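Local coordinates for MaoC-like dehydratase (Rhodospirillum rubrum, PDB 3EXZ), which probably adds water to, or removes it from, acyl-thioester substrates, as other MaoC-like hydratases of the hot-dog fold do, at residues 4-8 and 142-146; 56-60 and 86-92; 60-64 and 132-136; 96-102 and 122-128; 116-122 and 137-143. All blocks are in the same frame, centred on the assembly; numbering follows the deposited sequence.

Contact 1: residues 4-8 and 142-146; sequences FLEDL and VFRRP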
# COMPACT_ATOMS: atom_id res chain seq x y z
N PHE A 4 -24.25 2.49 -4.59
CA PHE A 4 -24.06 1.32 -5.44
C PHE A 4 -23.63 1.89 -6.81
O PHE A 4 -23.54 3.11 -6.99
CB PHE A 4 -25.33 0.49 -5.60
CG PHE A 4 -25.81 -0.13 -4.32
CD1 PHE A 4 -25.41 -1.41 -3.95
CD2 PHE A 4 -26.72 0.55 -3.51
CE1 PHE A 4 -25.90 -2.01 -2.78
CE2 PHE A 4 -27.22 -0.04 -2.35
CZ PHE A 4 -26.82 -1.32 -1.99
N LEU A 5 -23.36 1.00 -7.76
CA LEU A 5 -22.92 1.38 -9.10
C LEU A 5 -23.79 2.47 -9.75
O LEU A 5 -23.27 3.40 -10.37
CB LEU A 5 -22.91 0.15 -10.02
CG LEU A 5 -21.84 0.01 -11.11
CD1 LEU A 5 -22.32 -1.00 -12.16
CD2 LEU A 5 -21.57 1.36 -11.75
N GLU A 6 -25.10 2.34 -9.61
CA GLU A 6 -26.03 3.30 -10.22
C GLU A 6 -25.85 4.72 -9.72
O GLU A 6 -26.13 5.68 -10.45
CB GLU A 6 -27.49 2.89 -9.97
CG GLU A 6 -27.92 1.57 -10.61
CD GLU A 6 -27.64 0.36 -9.74
OE1 GLU A 6 -26.81 0.46 -8.81
OE2 GLU A 6 -28.25 -0.71 -9.98
N ASP A 7 -25.37 4.87 -8.49
CA ASP A 7 -25.22 6.19 -7.89
C ASP A 7 -23.95 6.92 -8.28
O ASP A 7 -23.79 8.11 -7.98
CB ASP A 7 -25.25 6.06 -6.36
CG ASP A 7 -26.50 5.36 -5.85
OD1 ASP A 7 -27.59 5.97 -5.95
OD2 ASP A 7 -26.39 4.22 -5.36
N LEU A 8 -23.05 6.24 -8.98
CA LEU A 8 -21.78 6.82 -9.35
C LEU A 8 -21.71 7.43 -10.74
O LEU A 8 -22.34 6.93 -11.66
CB LEU A 8 -20.69 5.75 -9.22
CG LEU A 8 -20.51 5.05 -7.86
CD1 LEU A 8 -19.44 3.96 -7.94
CD2 LEU A 8 -20.14 6.09 -6.82
N VAL A 142 -17.23 -2.46 -8.34
CA VAL A 142 -18.51 -2.02 -7.82
C VAL A 142 -19.71 -2.64 -8.52
O VAL A 142 -19.87 -2.53 -9.74
CB VAL A 142 -18.66 -0.48 -7.94
CG1 VAL A 142 -19.95 -0.03 -7.28
CG2 VAL A 142 -17.46 0.21 -7.30
N PHE A 143 -20.55 -3.31 -7.74
CA PHE A 143 -21.77 -3.94 -8.24
C PHE A 143 -22.97 -2.99 -8.10
O PHE A 143 -22.96 -2.08 -7.27
CB PHE A 143 -22.08 -5.21 -7.44
CG PHE A 143 -21.09 -6.32 -7.65
CD1 PHE A 143 -21.40 -7.38 -8.49
CD2 PHE A 143 -19.87 -6.32 -7.00
CE1 PHE A 143 -20.48 -8.42 -8.70
CE2 PHE A 143 -18.95 -7.35 -7.19
CZ PHE A 143 -19.26 -8.40 -8.04
N ARG A 144 -24.00 -3.20 -8.91
CA ARG A 144 -25.21 -2.39 -8.77
C ARG A 144 -26.03 -3.03 -7.64
O ARG A 144 -25.80 -4.19 -7.26
CB ARG A 144 -25.98 -2.30 -10.09
CG ARG A 144 -26.01 -3.54 -10.95
CD ARG A 144 -26.35 -3.15 -12.39
NE ARG A 144 -27.37 -2.10 -12.44
CZ ARG A 144 -28.04 -1.75 -13.53
NH1 ARG A 144 -27.81 -2.34 -14.70
NH2 ARG A 144 -28.95 -0.79 -13.46
N ARG A 145 -26.95 -2.26 -7.06
CA ARG A 145 -27.77 -2.75 -5.96
C ARG A 145 -28.53 -4.00 -6.34
O ARG A 145 -29.15 -4.06 -7.40
CB ARG A 145 -28.76 -1.68 -5.47
CG ARG A 145 -29.66 -1.10 -6.56
CD ARG A 145 -29.13 0.24 -7.03
NE ARG A 145 -28.79 1.10 -5.90
CZ ARG A 145 -29.22 2.35 -5.74
NH1 ARG A 145 -30.00 2.90 -6.65
NH2 ARG A 145 -28.87 3.04 -4.66
N PRO A 146 -28.47 -5.03 -5.49
CA PRO A 146 -29.16 -6.29 -5.75
C PRO A 146 -30.66 -6.05 -5.89
O PRO A 146 -31.18 -5.02 -5.46
CB PRO A 146 -28.87 -7.12 -4.50
CG PRO A 146 -27.61 -6.55 -3.96
CD PRO A 146 -27.73 -5.08 -4.21
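Arg145 wraps round Phe4. Its CB sits squarely over the phenyl ring, 3.5 Å from the Phe4 centroid and 11° off the normal, a CH-pi contact. The methylenes then pass beside the Glu6 carboxylate, and bends at chi2 and chi3 (-47°) curl the guanidinium back past the rim of the ring, NE of Arg145 lying 3.2 Å from CD2 of Phe4. Glu6 OE1 lies off the guanidinium plane near NE, a salt bridge of charge alone. NH2 ends 2.8 Å from OD2 of Asp7, which stands over the guanidinium face, again with no N-H pointing at it. That same OD2 accepts from Phe4 N through its anti lone pair (2.9 Å). This acidic 3-10 turn is thereby docked on the basic tail that leaves strand 132-143 of the hot-dog sheet. An alanine in place of Phe4 is likely to open a gap beneath the Arg145 alkyl chain, leaving it held mainly by the carboxylates. Two N-H donors of the backbone add to the grip: Leu5 N donates to Phe143 O (3.1 Å), and Arg145 N to the syn lone pair of Glu6 OE1 (3.2 Å). CB of Leu5 meets the CG1 methyl of Val142 at 4.0 Å.

Contact 2: residues 56-60 and 86-92; sequences SGWHT and LSWPNPT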
# COMPACT_ATOMS: atom_id res chain seq x y z
N SER A 56 5.90 5.85 7.39
CA SER A 56 6.10 4.92 6.29
C SER A 56 5.00 5.20 5.25
O SER A 56 3.85 5.50 5.60
CB SER A 56 5.93 3.49 6.80
OG SER A 56 5.82 2.56 5.73
N GLY A 57 5.36 5.13 3.96
CA GLY A 57 4.38 5.32 2.90
C GLY A 57 3.27 4.28 3.09
O GLY A 57 2.11 4.55 2.78
N TRP A 58 3.63 3.12 3.65
CA TRP A 58 2.66 2.04 3.89
C TRP A 58 1.74 2.31 5.08
O TRP A 58 0.65 1.75 5.18
CB TRP A 58 3.39 0.71 4.02
CG TRP A 58 4.16 0.45 2.79
CD1 TRP A 58 5.52 0.53 2.63
CD2 TRP A 58 3.62 0.16 1.50
NE1 TRP A 58 5.86 0.28 1.32
CE2 TRP A 58 4.71 0.04 0.61
CE3 TRP A 58 2.33 -0.05 1.01
CZ2 TRP A 58 4.54 -0.24 -0.75
CZ3 TRP A 58 2.15 -0.34 -0.34
CH2 TRP A 58 3.26 -0.43 -1.21
N HIS A 59 2.19 3.20 5.96
CA HIS A 59 1.39 3.60 7.11
C HIS A 59 0.37 4.63 6.57
O HIS A 59 -0.82 4.58 6.89
CB HIS A 59 2.29 4.21 8.19
CG HIS A 59 1.56 4.62 9.42
ND1 HIS A 59 2.11 5.45 10.37
CD2 HIS A 59 0.32 4.30 9.88
CE1 HIS A 59 1.26 5.62 11.36
NE2 HIS A 59 0.16 4.93 11.09
N THR A 60 0.83 5.55 5.72
CA THR A 60 -0.04 6.54 5.09
C THR A 60 -1.09 5.82 4.23
O THR A 60 -2.27 6.19 4.24
CB THR A 60 0.79 7.51 4.22
OG1 THR A 60 1.64 8.27 5.08
CG2 THR A 60 -0.10 8.49 3.45
N LEU A 86 0.26 3.99 -7.08
CA LEU A 86 0.55 4.65 -5.83
C LEU A 86 1.78 5.53 -5.86
O LEU A 86 2.80 5.14 -6.43
CB LEU A 86 0.71 3.55 -4.76
CG LEU A 86 0.41 3.85 -3.29
CD1 LEU A 86 -0.92 4.60 -3.16
CD2 LEU A 86 0.37 2.53 -2.52
N SER A 87 1.67 6.72 -5.29
CA SER A 87 2.83 7.59 -5.19
C SER A 87 2.73 8.43 -3.92
O SER A 87 1.64 8.69 -3.42
CB SER A 87 2.97 8.50 -6.43
OG SER A 87 1.85 9.34 -6.57
N TRP A 88 3.89 8.81 -3.37
CA TRP A 88 3.93 9.65 -2.18
C TRP A 88 4.79 10.87 -2.52
O TRP A 88 6.01 10.85 -2.39
CB TRP A 88 4.54 8.89 -0.99
CG TRP A 88 3.82 7.61 -0.67
CD1 TRP A 88 2.67 7.47 0.07
CD2 TRP A 88 4.19 6.30 -1.10
NE1 TRP A 88 2.32 6.14 0.13
CE2 TRP A 88 3.23 5.40 -0.58
CE3 TRP A 88 5.25 5.79 -1.87
CZ2 TRP A 88 3.29 4.02 -0.81
CZ3 TRP A 88 5.30 4.41 -2.11
CH2 TRP A 88 4.33 3.54 -1.57
N PRO A 89 4.14 11.96 -2.96
CA PRO A 89 4.83 13.21 -3.33
C PRO A 89 5.54 13.91 -2.17
O PRO A 89 6.68 14.35 -2.32
CB PRO A 89 3.72 14.08 -3.92
CG PRO A 89 2.66 13.09 -4.35
CD PRO A 89 2.70 12.05 -3.26
N ASN A 90 4.85 14.04 -1.05
CA ASN A 90 5.43 14.67 0.12
C ASN A 90 5.36 13.73 1.32
O ASN A 90 4.44 12.91 1.44
CB ASN A 90 4.73 16.00 0.46
CG ASN A 90 4.77 17.00 -0.69
OD1 ASN A 90 3.96 16.93 -1.62
ND2 ASN A 90 5.73 17.92 -0.65
N PRO A 91 6.36 13.81 2.21
CA PRO A 91 6.42 12.97 3.41
C PRO A 91 5.23 13.26 4.31
O PRO A 91 4.67 14.36 4.27
CB PRO A 91 7.72 13.43 4.09
CG PRO A 91 8.55 13.97 2.98
CD PRO A 91 7.56 14.67 2.09
N THR A 92 4.84 12.27 5.11
CA THR A 92 3.77 12.47 6.10
C THR A 92 4.52 12.68 7.41
O THR A 92 5.35 11.86 7.81
CB THR A 92 2.85 11.27 6.24
OG1 THR A 92 2.10 11.11 5.02
CG2 THR A 92 1.87 11.48 7.40
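Trp58 and Trp88 meet in a T-shaped (edge-to-face) pair: the benzo edge of Trp88 points at the face of the Trp58 indole, the six-membered rings 5.3 Å apart at their centroids and their planes turned by 71°. CH2 of Trp88 does the touching, 3.9 Å from CZ2 of Trp58 and offset toward the rim of the ring. Leu86 supports the same indole, its CD2 lying 4.0 Å from CZ3 of Trp58. A face of Trp88, in turn, carries the backbone of Gly57, whose CA stands 3.7 Å from the centroid of the five-membered ring. Glycine suits this place because a beta carbon here would run into CE2 of Trp88. One turn further on, Thr60 reaches Thr92 of the other segment; with its OG1 held beside its own backbone N (chi1 -65°), Thr60 donates that hydroxyl to Thr92 OG1 at 2.9 Å.

All this packs against the first turn of helix 57-72, the central helix of the hot-dog fold. Ser56 is its N-cap, with OG accepting from Trp58 N (3.1 Å) while also bonded to Asp34. Trp58 packs further on Met65 of the second subunit, and Leu86 and Ser87 extend the sheet into that chain. The chemistry implies a helix start packed against aromatic surfaces, where the buried hydroxyls of Thr60 and Thr92 are paired with each other.

Contact 3: residues 60-64 and 132-136; sequences TAAIT and VVQRS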
# COMPACT_ATOMS: atom_id res chain seq x y z
N THR A 60 0.83 5.55 5.72
CA THR A 60 -0.04 6.54 5.09
C THR A 60 -1.09 5.82 4.23
O THR A 60 -2.27 6.19 4.24
CB THR A 60 0.79 7.51 4.22
OG1 THR A 60 1.64 8.27 5.08
CG2 THR A 60 -0.10 8.49 3.45
N ALA A 61 -0.69 4.77 3.50
CA ALA A 61 -1.63 4.01 2.67
C ALA A 61 -2.70 3.33 3.54
O ALA A 61 -3.88 3.32 3.19
CB ALA A 61 -0.86 2.97 1.80
N ALA A 62 -2.29 2.76 4.69
CA ALA A 62 -3.23 2.09 5.61
C ALA A 62 -4.25 3.08 6.21
O ALA A 62 -5.44 2.78 6.28
CB ALA A 62 -2.46 1.38 6.73
N ILE A 63 -3.76 4.24 6.65
CA ILE A 63 -4.61 5.31 7.19
C ILE A 63 -5.57 5.77 6.08
O ILE A 63 -6.74 6.08 6.33
CB ILE A 63 -3.74 6.51 7.65
CG1 ILE A 63 -3.01 6.14 8.94
CG2 ILE A 63 -4.59 7.76 7.87
CD1 ILE A 63 -1.98 7.17 9.37
N THR A 64 -5.08 5.82 4.85
CA THR A 64 -5.92 6.23 3.73
C THR A 64 -7.07 5.24 3.56
O THR A 64 -8.21 5.65 3.38
CB THR A 64 -5.12 6.34 2.42
OG1 THR A 64 -4.24 7.47 2.50
CG2 THR A 64 -6.06 6.53 1.22
N VAL A 132 -0.10 16.96 -1.12
CA VAL A 132 -0.46 15.57 -1.31
C VAL A 132 0.60 14.64 -0.74
O VAL A 132 1.73 14.60 -1.23
CB VAL A 132 -0.63 15.25 -2.82
CG1 VAL A 132 -1.09 13.81 -3.01
CG2 VAL A 132 -1.61 16.22 -3.45
N VAL A 133 0.24 13.90 0.32
CA VAL A 133 1.18 12.93 0.90
C VAL A 133 1.00 11.54 0.26
O VAL A 133 1.80 10.63 0.48
CB VAL A 133 1.08 12.83 2.45
CG1 VAL A 133 1.38 14.21 3.05
CG2 VAL A 133 -0.28 12.32 2.89
N GLN A 134 -0.06 11.38 -0.52
CA GLN A 134 -0.28 10.13 -1.24
C GLN A 134 -1.34 10.27 -2.29
O GLN A 134 -2.35 10.95 -2.08
CB GLN A 134 -0.70 8.97 -0.32
CG GLN A 134 -0.82 7.63 -1.05
CD GLN A 134 -1.32 6.48 -0.19
OE1 GLN A 134 -2.50 6.10 -0.24
NE2 GLN A 134 -0.43 5.93 0.63
N ARG A 135 -1.09 9.68 -3.46
CA ARG A 135 -2.10 9.63 -4.50
C ARG A 135 -2.21 8.16 -4.85
O ARG A 135 -1.21 7.47 -5.11
CB ARG A 135 -1.74 10.44 -5.74
CG ARG A 135 -2.57 10.03 -6.95
CD ARG A 135 -2.40 11.03 -8.08
NE ARG A 135 -2.99 12.32 -7.74
CZ ARG A 135 -3.13 13.32 -8.61
NH1 ARG A 135 -2.74 13.17 -9.87
NH2 ARG A 135 -3.67 14.47 -8.21
N SER A 136 -3.44 7.67 -4.82
CA SER A 136 -3.75 6.29 -5.14
C SER A 136 -4.83 6.29 -6.22
O SER A 136 -5.97 6.66 -5.96
CB SER A 136 -4.23 5.57 -3.88
OG SER A 136 -4.49 4.20 -4.12
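The side chains of Thr60 and Gln134 run antiparallel alongside each other, and the contact between their segments is first of all apolar. CG2 of Thr60 lies 3.8 Å from CB of Gln134 and 3.9 Å from CG2 of Val133, the methyl of the beta-branched helix residue lodging between Val133 and Gln134. Gln134 is fully stretched, with CG anti to the backbone N (chi1 -176°), and this carries its amide across to the helix, where it settles against Ala61 and near Thr64. Small Ala61 leaves room for that amide, and on the side of the second subunit it packs on Trp58 of that chain.

The clear polar bonds run within the helix and beyond the contact. Thr60 O is gripped twice by Thr64, by its N and by its OG1, each at 2.9 Å and from opposite faces of the carbonyl plane. Thr64 OG1 is also bonded to Thr125 OG1 of the neighbouring strand.

As for the backbones, the segment axes pass 9.7 Å apart at a crossing angle of -60°. Val133 and Gln134 both face Thr125, which makes a classic beta bulge where the chain turns a corner. A long buried helix laid across a curved antiparallel sheet is the signature of the hot-dog fold.

Contact 4: residues 96-102 and 122-128; sequences DELHVET and QSDTLNQ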
# COMPACT_ATOMS: atom_id res chain seq x y z
N ASP A 96 0.54 15.98 11.55
CA ASP A 96 -0.22 16.25 10.34
C ASP A 96 -1.69 15.83 10.40
O ASP A 96 -2.01 14.78 10.94
CB ASP A 96 0.45 15.55 9.13
CG ASP A 96 1.61 16.35 8.53
OD1 ASP A 96 1.98 17.41 9.08
OD2 ASP A 96 2.15 15.91 7.49
N GLU A 97 -2.57 16.69 9.89
CA GLU A 97 -3.98 16.35 9.81
C GLU A 97 -4.24 15.87 8.39
O GLU A 97 -4.11 16.64 7.43
CB GLU A 97 -4.89 17.54 10.09
CG GLU A 97 -4.99 17.92 11.55
CD GLU A 97 -6.10 17.20 12.29
OE1 GLU A 97 -7.23 17.16 11.75
OE2 GLU A 97 -5.85 16.67 13.40
N LEU A 98 -4.60 14.61 8.24
CA LEU A 98 -4.88 14.05 6.93
C LEU A 98 -6.36 13.82 6.69
O LEU A 98 -7.13 13.50 7.61
CB LEU A 98 -4.18 12.69 6.76
CG LEU A 98 -2.68 12.60 7.10
CD1 LEU A 98 -2.16 11.19 6.81
CD2 LEU A 98 -1.90 13.64 6.30
N HIS A 99 -6.76 14.02 5.44
CA HIS A 99 -8.11 13.71 5.01
C HIS A 99 -7.95 13.30 3.55
O HIS A 99 -6.96 13.65 2.90
CB HIS A 99 -9.08 14.88 5.15
CG HIS A 99 -8.89 15.93 4.12
ND1 HIS A 99 -7.84 16.81 4.15
CD2 HIS A 99 -9.60 16.22 3.00
CE1 HIS A 99 -7.90 17.60 3.09
NE2 HIS A 99 -8.96 17.26 2.38
N VAL A 100 -8.90 12.54 3.02
CA VAL A 100 -8.78 12.10 1.65
C VAL A 100 -9.85 12.67 0.73
O VAL A 100 -11.02 12.77 1.12
CB VAL A 100 -8.86 10.55 1.55
CG1 VAL A 100 -8.49 10.10 0.13
CG2 VAL A 100 -7.92 9.92 2.59
N GLU A 101 -9.42 13.10 -0.46
CA GLU A 101 -10.33 13.61 -1.48
C GLU A 101 -10.33 12.64 -2.68
O GLU A 101 -9.33 12.50 -3.40
CB GLU A 101 -9.92 15.02 -1.93
CG GLU A 101 -10.38 16.10 -0.97
CD GLU A 101 -9.85 17.48 -1.32
OE1 GLU A 101 -9.46 17.69 -2.49
OE2 GLU A 101 -9.83 18.36 -0.42
N THR A 102 -11.45 11.96 -2.91
CA THR A 102 -11.53 10.97 -3.99
C THR A 102 -12.38 11.41 -5.18
O THR A 102 -13.46 11.97 -5.01
CB THR A 102 -12.07 9.61 -3.42
OG1 THR A 102 -11.29 9.23 -2.28
CG2 THR A 102 -11.98 8.50 -4.47
N GLN A 122 -9.53 8.03 -7.93
CA GLN A 122 -8.27 8.68 -7.62
C GLN A 122 -8.39 9.37 -6.27
O GLN A 122 -9.07 10.38 -6.13
CB GLN A 122 -7.91 9.71 -8.69
CG GLN A 122 -6.57 10.37 -8.45
CD GLN A 122 -6.09 11.17 -9.64
OE1 GLN A 122 -5.46 10.63 -10.56
NE2 GLN A 122 -6.39 12.46 -9.64
N SER A 123 -7.73 8.79 -5.26
CA SER A 123 -7.75 9.36 -3.92
C SER A 123 -6.45 10.10 -3.62
O SER A 123 -5.36 9.55 -3.73
CB SER A 123 -7.93 8.25 -2.88
OG SER A 123 -9.10 7.50 -3.15
N ASP A 124 -6.59 11.37 -3.25
CA ASP A 124 -5.45 12.20 -2.88
C ASP A 124 -5.54 12.43 -1.38
O ASP A 124 -6.53 12.97 -0.88
CB ASP A 124 -5.46 13.54 -3.63
CG ASP A 124 -5.00 13.41 -5.07
OD1 ASP A 124 -5.01 14.44 -5.78
OD2 ASP A 124 -4.61 12.30 -5.50
N THR A 125 -4.51 11.99 -0.65
CA THR A 125 -4.46 12.18 0.79
C THR A 125 -3.68 13.47 0.99
O THR A 125 -2.55 13.62 0.53
CB THR A 125 -3.75 11.01 1.47
OG1 THR A 125 -4.21 9.79 0.86
CG2 THR A 125 -4.08 10.99 2.98
N LEU A 126 -4.31 14.42 1.68
CA LEU A 126 -3.70 15.72 1.90
C LEU A 126 -3.53 16.07 3.36
O LEU A 126 -4.31 15.62 4.21
CB LEU A 126 -4.60 16.81 1.28
CG LEU A 126 -5.26 16.58 -0.08
CD1 LEU A 126 -6.38 17.59 -0.30
CD2 LEU A 126 -4.23 16.68 -1.19
N ASN A 127 -2.50 16.85 3.66
CA ASN A 127 -2.31 17.34 5.02
C ASN A 127 -2.94 18.74 5.10
O ASN A 127 -3.51 19.24 4.12
CB ASN A 127 -0.84 17.39 5.43
CG ASN A 127 0.02 18.18 4.48
OD1 ASN A 127 -0.44 19.09 3.80
ND2 ASN A 127 1.31 17.83 4.44
N GLN A 128 -2.83 19.39 6.25
CA GLN A 128 -3.43 20.70 6.47
C GLN A 128 -2.87 21.82 5.61
O GLN A 128 -3.45 22.91 5.53
CB GLN A 128 -3.33 21.09 7.95
CG GLN A 128 -1.91 21.05 8.50
CD GLN A 128 -1.60 19.73 9.17
OE1 GLN A 128 -1.31 18.73 8.51
NE2 GLN A 128 -1.68 19.71 10.50
O HOH W 1 3.24 16.02 5.33
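With chi1 at 74°, CG of His99 lies between its own backbone N and carbonyl carbon, and this swings the imidazole toward Leu126, whose CD1 stands 3.7 Å from CE1 of His99. Glu101, two residues along the same strand face, keeps its chain extended beyond CG, so its carboxylate comes level with the ring. His99 NE2 donates to Glu101 OE2 at 3.1 Å, almost straight (173°) and in the imidazole plane, although it meets the oxygen from above the carboxylate plane. Leu126 CD1 sits 3.5 Å from that OE2, an apolar lid beside the pair. A phenylalanine in place of His99 would lack this N-H and would probably leave the Glu101 carboxylate without its mate and freer to turn.

The strands form an antiparallel hairpin, with His99-Leu126 and Glu101-Asp124 as hydrogen-bonded pairs; Leu126 N to His99 O measures 3.0 Å. At the open end, Gln128 curls back and offers OE1 to Glu97 N at 2.8 Å. On the opposite face, CG1 of Val100 touches CB of Ser123 at 3.6 Å, and Thr102 OG1 and Ser123 OG share a hydrogen bond (2.9 Å). Leu68 of helix 57-72 packs over these residues. The hairpin is thus two-sided: the helix side is buried, with its hydroxyls paired, Thr102 with Ser123 and Thr125 with Thr64 of the helix, while the other carries a His-carboxylate bond and the salt bridge of Asp124 to Arg135.

Contact 5: residues 116-122 and 137-143; sequences RAIVTCQ and TAKVVVF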
# COMPACT_ATOMS: atom_id res chain seq x y z
N ARG A 116 -21.77 -5.54 -12.59
CA ARG A 116 -20.64 -4.92 -11.92
C ARG A 116 -19.77 -4.14 -12.92
O ARG A 116 -19.85 -4.36 -14.12
CB ARG A 116 -19.80 -6.00 -11.24
CG ARG A 116 -19.02 -6.86 -12.21
CD ARG A 116 -17.94 -7.64 -11.52
NE ARG A 116 -18.34 -9.01 -11.23
CZ ARG A 116 -17.56 -9.91 -10.65
NH1 ARG A 116 -16.33 -9.58 -10.28
NH2 ARG A 116 -18.01 -11.14 -10.44
N ALA A 117 -18.95 -3.24 -12.39
CA ALA A 117 -18.07 -2.41 -13.21
C ALA A 117 -16.78 -2.14 -12.45
O ALA A 117 -16.73 -2.28 -11.23
CB ALA A 117 -18.76 -1.06 -13.52
N ILE A 118 -15.73 -1.78 -13.19
CA ILE A 118 -14.46 -1.42 -12.57
C ILE A 118 -14.47 0.12 -12.57
O ILE A 118 -14.49 0.76 -13.63
CB ILE A 118 -13.25 -1.98 -13.34
CG1 ILE A 118 -13.06 -3.44 -12.94
CG2 ILE A 118 -12.01 -1.16 -13.03
CD1 ILE A 118 -12.04 -4.17 -13.80
N VAL A 119 -14.50 0.69 -11.37
CA VAL A 119 -14.53 2.14 -11.20
C VAL A 119 -13.14 2.63 -10.81
O VAL A 119 -12.57 2.19 -9.81
CB VAL A 119 -15.54 2.55 -10.08
CG1 VAL A 119 -15.62 4.08 -9.98
CG2 VAL A 119 -16.92 1.96 -10.38
N THR A 120 -12.61 3.55 -11.61
CA THR A 120 -11.30 4.12 -11.35
C THR A 120 -11.45 5.29 -10.38
O THR A 120 -12.02 6.33 -10.73
CB THR A 120 -10.63 4.61 -12.66
OG1 THR A 120 -10.45 3.50 -13.55
CG2 THR A 120 -9.28 5.22 -12.36
N CYS A 121 -10.94 5.12 -9.17
CA CYS A 121 -11.02 6.15 -8.15
C CYS A 121 -9.66 6.71 -7.83
O CYS A 121 -8.74 5.97 -7.49
CB CYS A 121 -11.63 5.60 -6.86
SG CYS A 121 -13.25 4.86 -7.08
N GLN A 122 -9.53 8.03 -7.93
CA GLN A 122 -8.27 8.68 -7.62
C GLN A 122 -8.39 9.37 -6.27
O GLN A 122 -9.07 10.38 -6.13
CB GLN A 122 -7.91 9.71 -8.69
CG GLN A 122 -6.57 10.37 -8.45
CD GLN A 122 -6.09 11.17 -9.64
OE1 GLN A 122 -5.46 10.63 -10.56
NE2 GLN A 122 -6.39 12.46 -9.64
N THR A 137 -4.45 5.93 -7.45
CA THR A 137 -5.40 5.84 -8.56
C THR A 137 -5.73 4.34 -8.57
O THR A 137 -5.02 3.52 -9.13
CB THR A 137 -4.77 6.28 -9.88
OG1 THR A 137 -4.30 7.62 -9.74
CG2 THR A 137 -5.80 6.22 -11.01
N ALA A 138 -6.84 4.00 -7.92
CA ALA A 138 -7.26 2.62 -7.77
C ALA A 138 -8.40 2.16 -8.65
O ALA A 138 -9.23 2.97 -9.06
CB ALA A 138 -7.65 2.37 -6.27
N LYS A 139 -8.42 0.87 -8.96
CA LYS A 139 -9.53 0.31 -9.72
C LYS A 139 -10.30 -0.53 -8.69
O LYS A 139 -9.77 -1.48 -8.11
CB LYS A 139 -9.03 -0.56 -10.87
CG LYS A 139 -8.36 0.24 -11.98
CD LYS A 139 -7.69 -0.68 -12.98
CE LYS A 139 -7.22 0.09 -14.21
NZ LYS A 139 -8.30 0.97 -14.76
N VAL A 140 -11.55 -0.16 -8.47
CA VAL A 140 -12.40 -0.82 -7.49
C VAL A 140 -13.52 -1.55 -8.22
O VAL A 140 -13.96 -1.13 -9.29
CB VAL A 140 -12.96 0.25 -6.50
CG1 VAL A 140 -13.81 -0.40 -5.43
CG2 VAL A 140 -11.80 1.00 -5.86
N VAL A 141 -13.96 -2.67 -7.65
CA VAL A 141 -15.04 -3.46 -8.23
C VAL A 141 -16.34 -3.05 -7.56
O VAL A 141 -16.53 -3.27 -6.36
CB VAL A 141 -14.83 -4.98 -8.02
CG1 VAL A 141 -15.81 -5.75 -8.89
CG2 VAL A 141 -13.40 -5.36 -8.36
N VAL A 142 -17.23 -2.46 -8.34
CA VAL A 142 -18.51 -2.02 -7.82
C VAL A 142 -19.71 -2.64 -8.52
O VAL A 142 -19.87 -2.53 -9.74
CB VAL A 142 -18.66 -0.48 -7.94
CG1 VAL A 142 -19.95 -0.03 -7.28
CG2 VAL A 142 -17.46 0.21 -7.30
N PHE A 143 -20.55 -3.31 -7.74
CA PHE A 143 -21.77 -3.94 -8.24
C PHE A 143 -22.97 -2.99 -8.10
O PHE A 143 -22.96 -2.08 -7.27
CB PHE A 143 -22.08 -5.21 -7.44
CG PHE A 143 -21.09 -6.32 -7.65
CD1 PHE A 143 -21.40 -7.38 -8.49
CD2 PHE A 143 -19.87 -6.32 -7.00
CE1 PHE A 143 -20.48 -8.42 -8.70
CE2 PHE A 143 -18.95 -7.35 -7.19
CZ PHE A 143 -19.26 -8.40 -8.04
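An antiparallel hairpin of the hot-dog sheet pairs Arg116-Gln122 with Thr137-Phe143, the segment axes 150° apart in direction, as expected of twisted neighbours. Three hydrogen-bonded pairs, Ala117-Val142, Val119-Val140 and Cys121-Ala138, carry it; Val140 N to Val119 O measures 2.9 Å.

The side chains of Arg116 and Phe143 run alongside each other in the same direction. CB of Arg116 stands over the ring, 3.7 Å from the Phe143 centroid in a CH-pi contact. With chi1 at 72° and a bend at chi3, the chain then follows the aromatic surface, until CZ of Phe143 sits over one guanidinium face, the planes 47° apart. Leu49 of the second subunit packs on both residues. Further along this face, CG2 of Ile118 packs on CB of Lys139 at 3.7 Å, the lysine NZ passing near the Thr120 hydroxyl, and Thr137 OG1 gives Gln122 OE1 a weak hydrogen bond of 3.3 Å.

On the other face, CG2 of Val119 meets CG2 of Val142 at 3.6 Å, and SG of Cys121 lies 4.3 Å from CG2 of Val140. Beta-branched valines suit extended strands, and Val119, Val140 and Val142 lie on the buried face of the sheet. Twisted hairpins of this kind form the sheet that curls round the central helix in hot-dog proteins.

How the contacts relate
Contacts 3 and 4 lie side by side, their centres about 7 Å apart, tied by the salt bridge of Arg135 NH2 to Asp124 OD1 (2.8 Å) and by backbone pairing at Thr125. Contact 5 is further along: it carries on strand 116-126 from contact 4, sharing Gln122, and strand 132-143 from contact 3. Contact 2 lies about 6 Å from contact 3, centre to centre, on the same helix, and both reach the second subunit. Contact 1 is about 30 Å from contact 2 between centres but only about 11 Å from contact 5, with which it shares Val142 and Phe143. In related hot-dog hydratases the start of the central helix lies by the thioester site, so contact 2, at that helix start, probably lies close to it.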